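Local coordinates for cellulose 1,4-beta-cellobiosidase (Thermobifida fusca, PDB 4JJJ), which probably hydrolyses cellulose to release cellobiose, this chain being the family 48 glycoside hydrolase domain of a longer protein that also carries a carbohydrate-binding module, at residues Phe21-Val34 / His44-Tyr56. The protein carries 1 engineered substitution. Numbering follows the deposited sequence. Where two conformers were deposited one is given.
With ZN (zinc ion), chain B; BGC (beta-D-glucopyranose), chain C.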
loop_
_atom_site.group_PDB
_atom_site.type_symbol
_atom_site.label_atom_id
_atom_site.label_comp_id
_atom_site.label_asym_id
_atom_site.label_seq_id
_atom_site.Cartn_x
_atom_site.Cartn_y
_atom_site.Cartn_z
ATOM N N PHE A 21 15.977 -11.434 -2.702
ATOM C CA PHE A 21 15.065 -12.404 -2.186
ATOM C C PHE A 21 15.690 -13.313 -1.124
ATOM O O PHE A 21 16.927 -13.465 -1.079
ATOM C CB PHE A 21 14.542 -13.357 -3.217
ATOM C CG PHE A 21 13.807 -12.793 -4.412
ATOM C CD1 PHE A 21 12.417 -12.826 -4.506
ATOM C CD2 PHE A 21 14.530 -12.401 -5.566
ATOM C CE1 PHE A 21 11.737 -12.418 -5.617
ATOM C CE2 PHE A 21 13.824 -11.993 -6.673
ATOM C CZ PHE A 21 12.429 -11.944 -6.756
ATOM N N ARG A 22 14.842 -13.926 -0.309
ATOM C CA ARG A 22 15.234 -15.113 0.485
ATOM C C ARG A 22 14.460 -16.302 -0.039
ATOM O O ARG A 22 13.248 -16.213 -0.274
ATOM C CB ARG A 22 14.974 -14.882 1.956
ATOM C CG ARG A 22 15.316 -16.105 2.792
ATOM C CD ARG A 22 15.347 -15.716 4.284
ATOM N NE ARG A 22 15.679 -16.864 5.139
ATOM C CZ ARG A 22 16.227 -16.737 6.342
ATOM N NH1 ARG A 22 16.539 -15.545 6.778
ATOM N NH2 ARG A 22 16.483 -17.814 7.113
ATOM N N GLU A 23 15.149 -17.455 -0.197
ATOM C CA GLU A 23 14.547 -18.643 -0.702
ATOM C C GLU A 23 14.205 -19.516 0.490
ATOM O O GLU A 23 15.016 -19.696 1.419
ATOM C CB GLU A 23 15.564 -19.408 -1.567
ATOM C CG GLU A 23 14.852 -20.546 -2.264
ATOM C CD GLU A 23 15.708 -21.239 -3.294
ATOM O OE1 GLU A 23 16.311 -20.553 -4.158
ATOM O OE2 GLU A 23 15.677 -22.490 -3.255
ATOM N N PHE A 24 13.000 -19.990 0.465
ATOM C CA PHE A 24 12.442 -20.971 1.428
ATOM C C PHE A 24 11.928 -22.165 0.629
ATOM O O PHE A 24 10.891 -22.119 -0.047
ATOM C CB PHE A 24 11.243 -20.351 2.220
ATOM C CG PHE A 24 11.592 -19.234 3.091
ATOM C CD1 PHE A 24 11.806 -19.401 4.433
ATOM C CD2 PHE A 24 11.620 -17.903 2.569
ATOM C CE1 PHE A 24 12.140 -18.373 5.236
ATOM C CE2 PHE A 24 11.897 -16.874 3.374
ATOM C CZ PHE A 24 12.150 -17.064 4.699
ATOM N N ASN A 25 12.641 -23.283 0.723
ATOM C CA ASN A 25 12.221 -24.530 0.038
ATOM C C ASN A 25 11.838 -24.405 -1.461
ATOM O O ASN A 25 10.818 -24.903 -1.890
ATOM C CB ASN A 25 11.044 -25.109 0.809
ATOM C CG ASN A 25 10.816 -26.563 0.500
ATOM O OD1 ASN A 25 11.672 -27.202 -0.161
ATOM N ND2 ASN A 25 9.672 -27.101 0.979
ATOM N N GLY A 26 12.629 -23.699 -2.246
ATOM C CA GLY A 26 12.337 -23.578 -3.660
ATOM C C GLY A 26 11.477 -22.386 -4.048
ATOM O O GLY A 26 11.362 -22.105 -5.239
ATOM N N LEU A 27 10.955 -21.679 -3.030
ATOM C CA LEU A 27 10.067 -20.519 -3.297
ATOM C C LEU A 27 10.777 -19.273 -2.854
ATOM O O LEU A 27 11.576 -19.312 -1.957
ATOM C CB LEU A 27 8.753 -20.624 -2.536
ATOM C CG LEU A 27 7.780 -21.750 -2.989
ATOM C CD1 LEU A 27 6.656 -21.888 -1.990
ATOM C CD2 LEU A 27 7.354 -21.576 -4.418
ATOM N N LEU A 28 10.530 -18.161 -3.549
ATOM C CA LEU A 28 11.210 -16.903 -3.295
ATOM C C LEU A 28 10.288 -15.904 -2.601
ATOM O O LEU A 28 9.156 -15.747 -2.979
ATOM C CB LEU A 28 11.687 -16.319 -4.613
ATOM C CG LEU A 28 12.604 -17.193 -5.431
ATOM C CD1 LEU A 28 12.933 -16.522 -6.715
ATOM C CD2 LEU A 28 13.851 -17.505 -4.705
ATOM N N VAL A 29 10.872 -15.238 -1.632
ATOM C CA VAL A 29 10.221 -14.149 -0.899
ATOM C C VAL A 29 11.071 -12.886 -1.077
ATOM O O VAL A 29 12.223 -12.813 -0.637
ATOM C CB VAL A 29 10.060 -14.493 0.589
ATOM C CG1 VAL A 29 9.417 -13.308 1.389
ATOM C CG2 VAL A 29 9.238 -15.718 0.767
ATOM N N PRO A 30 10.526 -11.873 -1.762
ATOM C CA PRO A 30 11.311 -10.655 -1.964
ATOM C C PRO A 30 11.432 -9.847 -0.692
ATOM O O PRO A 30 10.502 -9.839 0.114
ATOM C CB PRO A 30 10.485 -9.833 -2.970
ATOM C CG PRO A 30 9.072 -10.264 -2.690
ATOM C CD PRO A 30 9.219 -11.785 -2.415
ATOM N N TYR A 31 12.551 -9.196 -0.505
ATOM C CA TYR A 31 12.715 -8.203 0.545
ATOM C C TYR A 31 12.175 -6.894 0.068
ATOM O O TYR A 31 12.078 -6.638 -1.112
ATOM C CB TYR A 31 14.201 -8.041 0.840
ATOM C CG TYR A 31 14.944 -9.252 1.409
ATOM C CD1 TYR A 31 14.519 -9.885 2.593
ATOM C CD2 TYR A 31 16.092 -9.694 0.821
ATOM C CE1 TYR A 31 15.257 -10.903 3.164
ATOM C CE2 TYR A 31 16.805 -10.731 1.383
ATOM C CZ TYR A 31 16.363 -11.305 2.526
ATOM O OH TYR A 31 17.124 -12.355 3.110
ATOM N N HIS A 32 11.913 -5.976 1.020
ATOM C CA HIS A 32 11.568 -4.586 0.670
ATOM C C HIS A 32 12.684 -3.959 -0.166
ATOM O O HIS A 32 12.475 -3.314 -1.164
ATOM C CB HIS A 32 11.269 -3.776 1.910
ATOM C CG HIS A 32 11.027 -2.324 1.580
ATOM N ND1 HIS A 32 9.852 -1.888 0.990
ATOM C CD2 HIS A 32 11.782 -1.223 1.790
ATOM C CE1 HIS A 32 9.910 -0.592 0.824
ATOM N NE2 HIS A 32 11.053 -0.141 1.327
ATOM N N SER A 33 13.912 -4.230 0.277
ATOM C CA SER A 33 15.123 -3.719 -0.424
ATOM C C SER A 33 16.316 -4.576 -0.146
ATOM O O SER A 33 16.396 -5.299 0.830
ATOM C CB SER A 33 15.428 -2.255 -0.032
ATOM O OG SER A 33 15.558 -2.156 1.355
ATOM N N VAL A 34 17.308 -4.460 -1.021
ATOM C CA VAL A 34 18.553 -5.178 -0.829
ATOM C C VAL A 34 19.259 -4.713 0.454
ATOM O O VAL A 34 19.675 -5.570 1.310
ATOM C CB VAL A 34 19.477 -5.024 -2.063
ATOM C CG1 VAL A 34 20.853 -5.556 -1.733
ATOM C CG2 VAL A 34 18.939 -5.721 -3.278
ATOM N N HIS A 44 12.420 -1.736 8.195
ATOM C CA HIS A 44 13.633 -2.519 7.988
ATOM C C HIS A 44 13.621 -3.065 6.593
ATOM O O HIS A 44 12.528 -3.493 6.126
ATOM C CB HIS A 44 13.788 -3.620 9.033
ATOM C CG HIS A 44 15.117 -4.290 9.024
ATOM N ND1 HIS A 44 15.454 -5.355 8.194
ATOM C CD2 HIS A 44 16.267 -3.967 9.681
ATOM C CE1 HIS A 44 16.729 -5.696 8.385
ATOM N NE2 HIS A 44 17.226 -4.870 9.296
ATOM N N GLY A 45 14.788 -3.073 5.916
ATOM C CA GLY A 45 14.871 -3.483 4.504
ATOM C C GLY A 45 14.505 -4.894 4.268
ATOM O O GLY A 45 14.155 -5.253 3.137
ATOM N N HIS A 46 14.723 -5.791 5.256
ATOM C CA HIS A 46 14.413 -7.166 5.052
ATOM C C HIS A 46 13.161 -7.606 5.796
ATOM O O HIS A 46 12.853 -8.787 5.853
ATOM C CB HIS A 46 15.596 -8.048 5.423
ATOM C CG HIS A 46 16.748 -7.917 4.475
ATOM N ND1 HIS A 46 17.918 -8.652 4.551
ATOM C CD2 HIS A 46 16.890 -7.118 3.395
ATOM C CE1 HIS A 46 18.718 -8.293 3.562
ATOM N NE2 HIS A 46 18.105 -7.385 2.831
ATOM N N GLN A 47 12.293 -6.619 6.127
ATOM C CA GLN A 47 10.924 -6.887 6.104
ATOM C C GLN A 47 10.535 -7.070 4.671
ATOM O O GLN A 47 11.285 -6.725 3.800
ATOM C CB GLN A 47 10.124 -5.724 6.725
ATOM C CG GLN A 47 10.311 -5.642 8.247
ATOM C CD GLN A 47 9.823 -4.376 8.856
ATOM O OE1 GLN A 47 9.655 -3.344 8.182
ATOM N NE2 GLN A 47 9.608 -4.380 10.176
ATOM N N THR A 48 9.331 -7.490 4.392
ATOM C CA THR A 48 8.730 -7.330 3.097
ATOM C C THR A 48 7.233 -7.090 3.250
ATOM O O THR A 48 6.672 -6.978 4.345
ATOM C CB THR A 48 8.957 -8.512 2.150
ATOM O OG1 THR A 48 8.800 -8.005 0.788
ATOM C CG2 THR A 48 8.124 -9.719 2.374
ATOM N N THR A 49 6.607 -6.916 2.116
ATOM C CA THR A 49 5.288 -6.319 2.029
ATOM C C THR A 49 4.457 -7.007 1.003
ATOM O O THR A 49 4.992 -7.600 0.016
ATOM C CB THR A 49 5.351 -4.827 1.597
ATOM O OG1 THR A 49 6.045 -4.721 0.364
ATOM C CG2 THR A 49 6.109 -4.048 2.666
ATOM N N SER A 50 3.162 -6.876 1.125
ATOM C CA SER A 50 2.279 -7.341 0.094
ATOM C C SER A 50 2.527 -6.512 -1.182
ATOM O O SER A 50 2.368 -7.023 -2.322
ATOM C CB SER A 50 0.817 -7.394 0.551
ATOM O OG SER A 50 0.385 -6.112 0.885
ATOM N N GLU A 51 2.925 -5.269 -1.047
ATOM C CA GLU A 51 3.369 -4.502 -2.143
ATOM C C GLU A 51 4.449 -5.253 -2.933
ATOM O O GLU A 51 4.415 -5.331 -4.149
ATOM C CB GLU A 51 3.850 -3.128 -1.620
ATOM C CG GLU A 51 4.722 -2.330 -2.577
ATOM C CD GLU A 51 5.157 -1.063 -1.899
ATOM O OE1 GLU A 51 6.289 -1.018 -1.369
ATOM O OE2 GLU A 51 4.304 -0.110 -1.797
ATOM N N ALA A 52 5.514 -5.642 -2.248
ATOM C CA ALA A 52 6.607 -6.354 -2.938
ATOM C C ALA A 52 6.132 -7.561 -3.666
ATOM O O ALA A 52 6.556 -7.816 -4.790
ATOM C CB ALA A 52 7.704 -6.681 -1.987
ATOM N N PHE A 53 5.223 -8.316 -3.018
ATOM C CA PHE A 53 4.678 -9.478 -3.723
ATOM C C PHE A 53 3.883 -9.143 -4.969
ATOM O O PHE A 53 4.091 -9.759 -5.993
ATOM C CB PHE A 53 3.847 -10.394 -2.768
ATOM C CG PHE A 53 4.622 -11.386 -1.993
ATOM C CD1 PHE A 53 4.928 -12.653 -2.564
ATOM C CD2 PHE A 53 5.004 -11.159 -0.669
ATOM C CE1 PHE A 53 5.605 -13.591 -1.831
ATOM C CE2 PHE A 53 5.743 -12.115 -0.009
ATOM C CZ PHE A 53 5.955 -13.322 -0.514
ATOM N N SER A 54 3.149 -8.015 -4.937
ATOM C CA SER A 54 2.423 -7.600 -6.135
ATOM C C SER A 54 3.356 -7.242 -7.252
ATOM O O SER A 54 3.096 -7.506 -8.425
ATOM C CB SER A 54 1.415 -6.510 -5.826
ATOM O OG SER A 54 1.971 -5.266 -5.457
ATOM N N TYR A 55 4.507 -6.621 -6.919
ATOM C CA TYR A 55 5.506 -6.298 -7.888
ATOM C C TYR A 55 6.261 -7.542 -8.415
ATOM O O TYR A 55 6.626 -7.593 -9.574
ATOM C CB TYR A 55 6.489 -5.242 -7.354
ATOM C CG TYR A 55 6.018 -3.840 -7.543
ATOM C CD1 TYR A 55 6.338 -3.134 -8.708
ATOM C CD2 TYR A 55 5.265 -3.182 -6.566
ATOM C CE1 TYR A 55 5.910 -1.844 -8.862
ATOM C CE2 TYR A 55 4.789 -1.856 -6.762
ATOM C CZ TYR A 55 5.124 -1.190 -7.868
ATOM O OH TYR A 55 4.750 0.110 -8.096
ATOM N N TYR A 56 6.423 -8.547 -7.561
ATOM C CA TYR A 56 7.037 -9.814 -7.951
ATOM C C TYR A 56 6.161 -10.468 -9.003
ATOM O O TYR A 56 6.628 -10.896 -10.060
ATOM C CB TYR A 56 7.227 -10.672 -6.728
ATOM C CG TYR A 56 7.846 -12.053 -6.884
ATOM C CD1 TYR A 56 8.563 -12.452 -8.015
ATOM C CD2 TYR A 56 7.651 -12.994 -5.838
ATOM C CE1 TYR A 56 9.093 -13.768 -8.090
ATOM C CE2 TYR A 56 8.154 -14.287 -5.909
ATOM C CZ TYR A 56 8.814 -14.618 -7.070
ATOM O OH TYR A 56 9.226 -15.981 -7.161
HETATM ZN ZN ZN B . 18.475 -9.790 6.242
HETATM C C2 BGC C . 7.876 2.959 0.060
HETATM C C3 BGC C . 6.657 2.135 -0.348
HETATM C C4 BGC C . 5.347 2.865 0.068
HETATM C C5 BGC C . 5.354 4.358 -0.347
HETATM C C6 BGC C . 4.156 5.075 0.229
HETATM C C1 BGC C . 7.784 4.388 -0.441
HETATM O O2 BGC C . 9.051 2.383 -0.496
HETATM O O3 BGC C . 6.786 0.834 0.278
HETATM O O4 BGC C . 4.234 2.168 -0.527
HETATM O O5 BGC C . 6.577 4.944 0.116
HETATM O O6 BGC C . 4.129 4.968 1.639
HETATM O O HOH W 1 8.675 -18.287 -5.812
HETATM O O HOH W 2 7.821 -3.075 -0.476
HETATM O O HOH W 3 20.595 -9.833 5.821
HETATM O O HOH W 4 18.345 -8.871 8.103
#
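His46 lies flat against Tyr31 in a face-to-face stack, with ring centroids 3.6 Å apart and planes 8° from parallel. Both nitrogens of the imidazole are used. His46 ND1 binds the zinc ion at 2.1 Å, together with two waters and Asp153. His46 NE2 donates to Val34 O at 2.8 Å, from above the carbonyl plane. Tyr31 OH bonds to Asp153, the other protein ligand of the zinc, so Tyr31 supports both ligands, one by stacking and one by its hydroxyl. Without the phenol ring, as with an alanine at Tyr31, one face of His46 would probably lose its stacking partner and Asp153 a hydrogen bond.

Two backbone donors after the hairpin are met across the contact. His32 N donates to Gln47 O, and Ser33 N reaches a lone pair of Gly45 O at 3.0 Å. Gly45 has no side chain, and Ser33 OG, which bonds to Glu35 O, lies close against its CA.

Water 2 is shared by His32 ND1, Thr49 OG1 and Glu51 OE1. Thr49 OG1 also caps the helix by accepting from Ala52 N. His32 NE2 bonds to Glu40. Glu51, the predicted proton donor, accepts from glucose O3 at OE1 (2.5 Å) and from O4 at OE2 (2.6 Å). Its CG is anti to the backbone N (chi1 163°) and the chain runs on extended, which carries the carboxylate to the sugar.

The other end is mostly apolar. Pro30 CD sits over the face of Phe53, and Phe21 turns its edge to the face of Tyr56. Water 1 accepts from Leu28 N and donates to Tyr56 OH.

The hairpin 21-30 packs on the start of helix 50-67 in this (alpha/alpha)6 fold. Strand 47-49 edges a four-stranded antiparallel sheet, beside strand 149-151. Helices 71-83 and 620-637 touch both segments; helix 223-242 meets the 50-56 turns.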